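Reticulocyte binding protein (Streptococcus agalactiae COH1, PDB 3FAW) is the cell-wall-anchored pullulanase SAP of group B Streptococcus, which probably hydrolyses the alpha-1,6 linkages of pullulan and of branched alpha-glucans. Local coordinates at residues R170-T175 / L193-Y198; G200-Y205 / K240-N245. One frame throughout, in Å; residues are numbered along the deposited sequence.

How the contacts relate
Contact 1 and contact 2 reach the same antiparallel sheet of the CBM48-type domain, contact 1 through strand 170-179 and contact 2 through 202-209 and 241-242. Their centres are about 11 Å apart, and they follow one another along the chain: 193-198 ends just before 200-205 begins. Tyr201 joins them, because its ring carbon CE1 meets Ile195 CG2 at 3.8 Å and its CE2 meets Val172 CG2 at 4.1 Å. A second junction brings Tyr198 O to 3.4 Å from Phe243 CB. Contact 2 is buried and supplies Tyr202 to a calcium site, whereas contact 1 is at the surface, with the Val172 side chain about 12 Å from that same calcium ion.

Contact 1. Residues R170-T175 / L193-Y198; sequences RVVATT and LGIKNY
Leu193 does most of the work here, lying along one side of the 170-175 strand and touching it at three successive residues. Its CB packs against the methyl of Ala173, with Ala173 CB 4.1 Å from Leu193 CB. Farther out, the forked end divides: CD2 reaches the Thr174 carbonyl oxygen and Thr175 CB, while CD1 sits 4.2 Å from Thr175 CG2. The Leu193 and Thr175 side chains cross at about a right angle. With OG1 of Thr175 anti to the backbone N (chi1 -169°), the CG2 methyl is the branch that faces CD1, while CB meets CD2.

The backbone around Val172 and Ala173 forms a classic beta bulge, both residues facing Ile162 of the adjacent strand 157-164. The bulge lets two consecutive side chains, Val172 and Ala173, point toward the 193-198 loop, which belongs to the connection between strands 184-189 and 202-209 of this CBM48-type domain. Ile162 also touches Val172 and Leu193.

Beyond Ala173 the fit is much thinner, in a surface contact where none of the touching residues is buried. Val172 and Ile195 meet through one methyl each, Val172 CG2 to Ile195 CD1 at 4.0 Å, again nearly perpendicular, and the ring of Tyr201 touches both. No direct hydrogen bond joins the two segments. Instead, a water marks this looser side by donating to both carbonyls, 2.7 Å to Val172 O and 2.9 Å to Leu193 O. Within the loop, Ile195 CG2 sits over the centre of one face of the Tyr198 ring, whose hydroxyl is hydrogen-bonded to Asp190 O.

Contact 2. Residues G200-Y205 / K240-N245; sequences GYYYLY and KAAFVN. With CA (calcium ion), chain B.
Tyr203 stands between Ala241 and Phe243, its ring touched on opposite faces by the two. The Ala241 methyl makes a CH-pi contact, CB lying 3.5 Å from the centroid of the Tyr203 ring and 22° off its normal. Across the other face, the Phe243 ring lies nearly parallel (planes at 8°) but is slid so far that the overlap is slight; the closest carbons, Tyr203 CD2 and Phe243 CE1, are 3.2 Å apart. Tyr203 reaches this slot with CG between its own backbone N and carbonyl carbon (chi1 67°), and its OH is hydrogen-bonded to Asp218 OD2.

The antiparallel ladder has two pairs. Tyr202 and Ala242 form the non-hydrogen-bonded one, Tyr203 and Ala241 the hydrogen-bonded one, with unequal arms: Tyr203 N to Ala241 O is 2.9 Å, whereas the return bond from Ala241 N to Tyr203 O is weak. Two more bonds continue the ladder into the loops: Phe243 N donates to Tyr201 O at 2.9 Å, and Gly200 N to Phe243 O at 3.0 Å. Ala241 O also lies in plane at the edge of the Tyr202 ring.

The Gly200 carbonyl, over the centre of one face of the Tyr202 ring, accepts a 2.6 Å bond from a water that binds calcium. Tyr202 OH binds the same ion at 2.6 Å; three further waters and the carbonyls of Lys165 and Lys363 complete the site. Lys240 runs past Leu204, its NZ hydrogen-bonded to Gln168 OE1, and makes a cation-pi contact with Tyr163.

Strand 202-209 pairs antiparallel with 157-164, 212-216 and the short strand 241-242, while 136-139 contributes Ala137 against both Tyr203 and Phe243.

Contact 1. Residues R170-T175 / L193-Y198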
# COMPACT_ATOMS: atom_id res chain seq x y z
N ARG A 170 -1.66 -8.96 33.80
CA ARG A 170 -2.25 -9.82 34.83
C ARG A 170 -3.11 -10.95 34.25
O ARG A 170 -4.20 -10.71 33.73
CB ARG A 170 -3.08 -8.97 35.81
CG ARG A 170 -3.49 -9.72 37.07
CD ARG A 170 -4.07 -8.77 38.12
NE ARG A 170 -5.48 -8.46 37.88
CZ ARG A 170 -6.52 -9.19 38.30
NH1 ARG A 170 -6.34 -10.30 39.00
NH2 ARG A 170 -7.76 -8.79 38.01
N VAL A 171 -2.62 -12.18 34.36
CA VAL A 171 -3.38 -13.36 33.94
C VAL A 171 -4.53 -13.61 34.92
O VAL A 171 -4.30 -13.69 36.14
CB VAL A 171 -2.48 -14.63 33.87
CG1 VAL A 171 -3.31 -15.86 33.51
CG2 VAL A 171 -1.34 -14.43 32.87
N VAL A 172 -5.75 -13.72 34.40
CA VAL A 172 -6.94 -13.92 35.24
C VAL A 172 -7.65 -15.26 35.01
O VAL A 172 -8.41 -15.71 35.87
CB VAL A 172 -7.96 -12.75 35.09
CG1 VAL A 172 -7.38 -11.45 35.62
CG2 VAL A 172 -8.41 -12.60 33.64
N ALA A 173 -7.41 -15.91 33.87
CA ALA A 173 -8.04 -17.19 33.55
C ALA A 173 -7.38 -17.88 32.36
O ALA A 173 -6.79 -17.22 31.50
CB ALA A 173 -9.52 -16.99 33.27
N THR A 174 -7.48 -19.21 32.33
CA THR A 174 -7.10 -20.00 31.15
C THR A 174 -8.13 -21.11 30.92
O THR A 174 -8.73 -21.62 31.87
CB THR A 174 -5.70 -20.65 31.29
OG1 THR A 174 -5.80 -21.86 32.04
CG2 THR A 174 -4.71 -19.70 31.95
N THR A 175 -8.31 -21.50 29.65
CA THR A 175 -9.29 -22.52 29.29
C THR A 175 -8.86 -23.27 28.02
O THR A 175 -8.34 -22.66 27.09
CB THR A 175 -10.69 -21.88 29.10
OG1 THR A 175 -11.69 -22.91 28.98
CG2 THR A 175 -10.73 -20.98 27.86
N LEU A 193 -15.39 -18.95 34.02
CA LEU A 193 -14.08 -18.31 34.22
C LEU A 193 -14.13 -17.12 35.17
O LEU A 193 -13.15 -16.38 35.31
CB LEU A 193 -13.48 -17.90 32.87
CG LEU A 193 -13.35 -19.02 31.84
CD1 LEU A 193 -12.80 -18.48 30.52
CD2 LEU A 193 -12.47 -20.14 32.38
N GLY A 194 -15.27 -16.92 35.83
CA GLY A 194 -15.40 -15.93 36.89
C GLY A 194 -15.48 -14.49 36.42
O GLY A 194 -15.28 -13.56 37.21
N ILE A 195 -15.78 -14.29 35.13
CA ILE A 195 -15.81 -12.96 34.52
C ILE A 195 -17.22 -12.68 33.98
O ILE A 195 -17.75 -13.46 33.19
CB ILE A 195 -14.77 -12.83 33.40
CG1 ILE A 195 -13.36 -13.00 33.97
CG2 ILE A 195 -14.89 -11.48 32.70
CD1 ILE A 195 -12.29 -13.25 32.92
N LYS A 196 -17.81 -11.56 34.40
CA LYS A 196 -19.20 -11.24 34.07
C LYS A 196 -19.36 -10.56 32.70
O LYS A 196 -20.34 -10.79 32.01
CB LYS A 196 -19.85 -10.38 35.17
CG LYS A 196 -19.30 -8.97 35.32
CD LYS A 196 -20.03 -8.21 36.43
CE LYS A 196 -19.39 -6.86 36.69
NZ LYS A 196 -20.15 -6.07 37.70
N ASN A 197 -18.40 -9.71 32.35
CA ASN A 197 -18.38 -9.00 31.07
C ASN A 197 -16.97 -9.05 30.49
O ASN A 197 -16.04 -8.48 31.06
CB ASN A 197 -18.84 -7.55 31.24
CG ASN A 197 -19.14 -6.85 29.92
OD1 ASN A 197 -18.60 -7.20 28.87
ND2 ASN A 197 -20.02 -5.85 29.97
N TYR A 198 -16.83 -9.74 29.35
CA TYR A 198 -15.52 -9.94 28.72
C TYR A 198 -15.05 -8.76 27.87
O TYR A 198 -13.92 -8.77 27.39
CB TYR A 198 -15.55 -11.21 27.86
CG TYR A 198 -15.53 -12.49 28.65
CD1 TYR A 198 -14.32 -13.05 29.08
CD2 TYR A 198 -16.71 -13.16 28.97
CE1 TYR A 198 -14.30 -14.23 29.81
CE2 TYR A 198 -16.70 -14.34 29.70
CZ TYR A 198 -15.49 -14.87 30.11
OH TYR A 198 -15.45 -16.04 30.84
O HOH W 1 -10.95 -15.17 36.67

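Contact 2. Residues G200-Y205 / K240-N245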
# COMPACT_ATOMS: atom_id res chain seq x y z
N GLY A 200 -13.33 -5.69 26.54
CA GLY A 200 -12.07 -5.04 26.91
C GLY A 200 -10.97 -5.96 27.43
O GLY A 200 -9.82 -5.54 27.51
N TYR A 201 -11.31 -7.19 27.79
CA TYR A 201 -10.30 -8.16 28.24
C TYR A 201 -9.43 -8.60 27.07
O TYR A 201 -9.84 -8.54 25.90
CB TYR A 201 -10.94 -9.38 28.92
CG TYR A 201 -11.33 -9.15 30.37
CD1 TYR A 201 -12.53 -8.52 30.70
CD2 TYR A 201 -10.50 -9.58 31.41
CE1 TYR A 201 -12.89 -8.31 32.04
CE2 TYR A 201 -10.86 -9.38 32.74
CZ TYR A 201 -12.05 -8.75 33.04
OH TYR A 201 -12.40 -8.56 34.36
N TYR A 202 -8.22 -9.06 27.38
CA TYR A 202 -7.24 -9.43 26.36
C TYR A 202 -6.93 -10.92 26.40
O TYR A 202 -7.11 -11.57 27.43
CB TYR A 202 -5.96 -8.62 26.53
CG TYR A 202 -6.18 -7.12 26.62
CD1 TYR A 202 -5.97 -6.44 27.82
CD2 TYR A 202 -6.61 -6.40 25.52
CE1 TYR A 202 -6.16 -5.06 27.90
CE2 TYR A 202 -6.81 -5.02 25.59
CZ TYR A 202 -6.59 -4.36 26.78
OH TYR A 202 -6.78 -3.00 26.85
N TYR A 203 -6.46 -11.47 25.28
CA TYR A 203 -6.18 -12.90 25.19
C TYR A 203 -5.03 -13.26 24.25
O TYR A 203 -4.78 -12.59 23.25
CB TYR A 203 -7.45 -13.69 24.80
CG TYR A 203 -7.97 -13.42 23.40
CD1 TYR A 203 -7.71 -14.31 22.36
CD2 TYR A 203 -8.71 -12.27 23.12
CE1 TYR A 203 -8.18 -14.07 21.07
CE2 TYR A 203 -9.19 -12.03 21.84
CZ TYR A 203 -8.92 -12.92 20.82
OH TYR A 203 -9.40 -12.67 19.55
N LEU A 204 -4.32 -14.33 24.61
CA LEU A 204 -3.37 -15.00 23.73
C LEU A 204 -3.75 -16.47 23.66
O LEU A 204 -4.51 -16.96 24.50
CB LEU A 204 -1.94 -14.85 24.25
CG LEU A 204 -1.29 -13.46 24.18
CD1 LEU A 204 0.05 -13.46 24.90
CD2 LEU A 204 -1.12 -13.00 22.74
N TYR A 205 -3.23 -17.17 22.65
CA TYR A 205 -3.39 -18.63 22.55
C TYR A 205 -2.05 -19.31 22.75
O TYR A 205 -1.07 -18.95 22.10
CB TYR A 205 -3.95 -19.03 21.18
CG TYR A 205 -5.42 -18.71 20.99
CD1 TYR A 205 -6.39 -19.34 21.76
CD2 TYR A 205 -5.83 -17.79 20.02
CE1 TYR A 205 -7.74 -19.05 21.58
CE2 TYR A 205 -7.18 -17.51 19.83
CZ TYR A 205 -8.12 -18.14 20.61
OH TYR A 205 -9.46 -17.86 20.44
N LYS A 240 -1.37 -8.37 22.44
CA LYS A 240 -2.43 -9.26 22.88
C LYS A 240 -3.74 -8.86 22.20
O LYS A 240 -4.03 -7.68 22.05
CB LYS A 240 -2.58 -9.19 24.41
CG LYS A 240 -1.32 -9.57 25.18
CD LYS A 240 -1.55 -9.50 26.68
CE LYS A 240 -0.27 -9.72 27.47
NZ LYS A 240 0.64 -8.53 27.42
N ALA A 241 -4.52 -9.86 21.78
CA ALA A 241 -5.82 -9.59 21.17
C ALA A 241 -6.80 -9.06 22.22
O ALA A 241 -6.58 -9.21 23.42
CB ALA A 241 -6.38 -10.85 20.52
N ALA A 242 -7.87 -8.42 21.76
CA ALA A 242 -8.88 -7.84 22.67
C ALA A 242 -10.27 -8.30 22.28
O ALA A 242 -10.56 -8.49 21.09
CB ALA A 242 -8.80 -6.32 22.64
N PHE A 243 -11.13 -8.47 23.28
CA PHE A 243 -12.54 -8.80 23.04
C PHE A 243 -13.31 -7.51 22.82
O PHE A 243 -13.46 -6.71 23.74
CB PHE A 243 -13.14 -9.60 24.20
CG PHE A 243 -12.48 -10.93 24.44
CD1 PHE A 243 -12.39 -11.87 23.43
CD2 PHE A 243 -11.96 -11.24 25.69
CE1 PHE A 243 -11.78 -13.10 23.66
CE2 PHE A 243 -11.35 -12.47 25.92
CZ PHE A 243 -11.26 -13.40 24.90
N VAL A 244 -13.78 -7.30 21.59
CA VAL A 244 -14.58 -6.13 21.23
C VAL A 244 -15.75 -6.48 20.30
O VAL A 244 -15.79 -7.55 19.69
CB VAL A 244 -13.72 -5.03 20.53
CG1 VAL A 244 -12.73 -4.42 21.51
CG2 VAL A 244 -13.00 -5.59 19.30
N ASN A 245 -16.70 -5.54 20.22
CA ASN A 245 -17.86 -5.66 19.34
C ASN A 245 -17.92 -4.45 18.39
O ASN A 245 -18.57 -3.44 18.70
CB ASN A 245 -19.15 -5.76 20.18
CG ASN A 245 -20.35 -6.24 19.37
OD1 ASN A 245 -20.41 -6.06 18.15
ND2 ASN A 245 -21.31 -6.85 20.05
CA CA B . -7.55 -1.59 28.88
O HOH W 2 -9.46 -3.00 28.02
O HOH W 3 -7.06 0.00 30.66
O HOH W 4 -5.23 -1.94 29.30
O HOH W 5 -9.76 -0.62 29.43